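Local coordinates for protein MHC class I antigen (Anolis carolinensis, PDB 7CPO) that probably binds short peptides in the groove between its two long helices and displays them at the cell surface to T cells, at residues 66-69 with 70-73. Residues are numbered along the deposited sequence; the frame is centred on the assembly and turned at random.
Sequences NTLY and AQGH
Tyr69 and His73, one turn apart on helix 62-87, illustrate how one main-chain carbonyl can close a helical turn and still pack against the face of a ring. Tyr69 O accepts the N-H of His73 at 2.8 Å between the O and N atoms, and the same oxygen lies over the centre of the His73 imidazole, 3.2 Å above its plane. The ring can be followed outward from the backbone. CB stands 3.7 Å from Tyr69 O; the first torsion (-59°) puts CG opposite the carbonyl carbon and next to the backbone N, which carries the ring back along the helix, with CG 3.2 Å from Tyr69 O. One branch, CD2, passes at 3.3 Å from Tyr69 O and CE1 at 3.7 Å from it, while ND1, although near that oxygen, makes its hydrogen bond instead with the hydroxyl of Tyr26 on the floor strand 25-30. The far nitrogen, NE2, is hydrogen-bonded to the backbone of the bound peptide, and Trp99 of the floor packs edge-to-face with the ring.

On another face of the helix the Thr67 and Gln71 side chains lie alongside each other in the same direction. Thr67 O is the acceptor of Gln71 N in a nearly straight bond (169° at the hydrogen). Thr67 OG1 turns back to Trp63 O and also meets Tyr45 N, tying the helix to strand 44-47. Asn66 O takes the N-H of Ala70, while its side-chain amide reaches Tyr62 O through ND2 and the peptide backbone through OD1.

This is the alpha1 helix wall of a class I groove. Tyr69 O covers one face of the His73 ring, and the bonds to Tyr26 OH and the peptide backbone set its rotation; that grip on main-chain atoms is consistent with binding that does not depend on peptide sequence.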
loop_
_atom_site.group_PDB
_atom_site.type_symbol
_atom_site.label_atom_id
_atom_site.label_comp_id
_atom_site.label_asym_id
_atom_site.label_seq_id
_atom_site.Cartn_x
_atom_site.Cartn_y
_atom_site.Cartn_z
ATOM N N ASN A 66 -2.341 -20.370 10.806
ATOM C CA ASN A 66 -1.704 -19.306 10.031
ATOM C C ASN A 66 -0.323 -18.958 10.575
ATOM O O ASN A 66 0.607 -18.685 9.804
ATOM C CB ASN A 66 -2.589 -18.065 10.027
ATOM C CG ASN A 66 -3.736 -18.150 9.031
ATOM O OD1 ASN A 66 -3.560 -17.874 7.842
ATOM N ND2 ASN A 66 -4.929 -18.494 9.518
ATOM N N THR A 67 -0.170 -18.953 11.899
ATOM C CA THR A 67 1.140 -18.715 12.508
ATOM C C THR A 67 2.162 -19.781 12.087
ATOM O O THR A 67 3.281 -19.456 11.673
ATOM C CB THR A 67 0.983 -18.680 14.031
ATOM O OG1 THR A 67 0.158 -17.573 14.404
ATOM C CG2 THR A 67 2.322 -18.561 14.732
ATOM N N LEU A 68 1.799 -21.067 12.196
ATOM C CA LEU A 68 2.725 -22.138 11.814
ATOM C C LEU A 68 3.100 -22.043 10.334
ATOM O O LEU A 68 4.277 -22.135 9.975
ATOM C CB LEU A 68 2.122 -23.514 12.141
ATOM C CG LEU A 68 1.914 -23.864 13.629
ATOM C CD1 LEU A 68 0.836 -24.932 13.842
ATOM C CD2 LEU A 68 3.222 -24.304 14.302
ATOM N N TYR A 69 2.107 -21.826 9.464
ATOM C CA TYR A 69 2.377 -21.662 8.037
ATOM C C TYR A 69 3.257 -20.448 7.772
ATOM O O TYR A 69 4.213 -20.522 6.988
ATOM C CB TYR A 69 1.066 -21.517 7.260
ATOM C CG TYR A 69 0.236 -22.773 7.109
ATOM C CD1 TYR A 69 0.752 -24.018 7.428
ATOM C CD2 TYR A 69 -1.076 -22.704 6.632
ATOM C CE1 TYR A 69 -0.020 -25.173 7.279
ATOM C CE2 TYR A 69 -1.846 -23.842 6.473
ATOM C CZ TYR A 69 -1.309 -25.077 6.800
ATOM O OH TYR A 69 -2.070 -26.212 6.665
ATOM N N ALA A 70 2.914 -19.299 8.378
ATOM C CA ALA A 70 3.693 -18.084 8.137
ATOM C C ALA A 70 5.137 -18.268 8.598
ATOM O O ALA A 70 6.083 -17.882 7.892
ATOM C CB ALA A 70 3.039 -16.879 8.831
ATOM N N GLN A 71 5.319 -18.882 9.771
ATOM C CA GLN A 71 6.649 -19.270 10.226
ATOM C C GLN A 71 7.337 -20.160 9.207
ATOM O O GLN A 71 8.517 -19.960 8.894
ATOM C CB GLN A 71 6.548 -19.990 11.562
ATOM C CG GLN A 71 6.323 -19.064 12.707
ATOM C CD GLN A 71 6.242 -19.783 14.032
ATOM O OE1 GLN A 71 6.143 -19.145 15.071
ATOM N NE2 GLN A 71 6.298 -21.113 14.005
ATOM N N GLY A 72 6.624 -21.169 8.696
ATOM C CA GLY A 72 7.196 -22.006 7.652
ATOM C C GLY A 72 7.650 -21.195 6.452
ATOM O O GLY A 72 8.739 -21.409 5.916
ATOM N N HIS A 73 6.829 -20.232 6.026
ATOM C CA HIS A 73 7.191 -19.413 4.870
ATOM C C HIS A 73 8.435 -18.574 5.151
ATOM O O HIS A 73 9.305 -18.433 4.283
ATOM C CB HIS A 73 6.020 -18.510 4.476
ATOM C CG HIS A 73 4.771 -19.251 4.121
ATOM N ND1 HIS A 73 3.527 -18.658 4.138
ATOM C CD2 HIS A 73 4.573 -20.531 3.727
ATOM C CE1 HIS A 73 2.615 -19.542 3.777
ATOM N NE2 HIS A 73 3.223 -20.687 3.522
#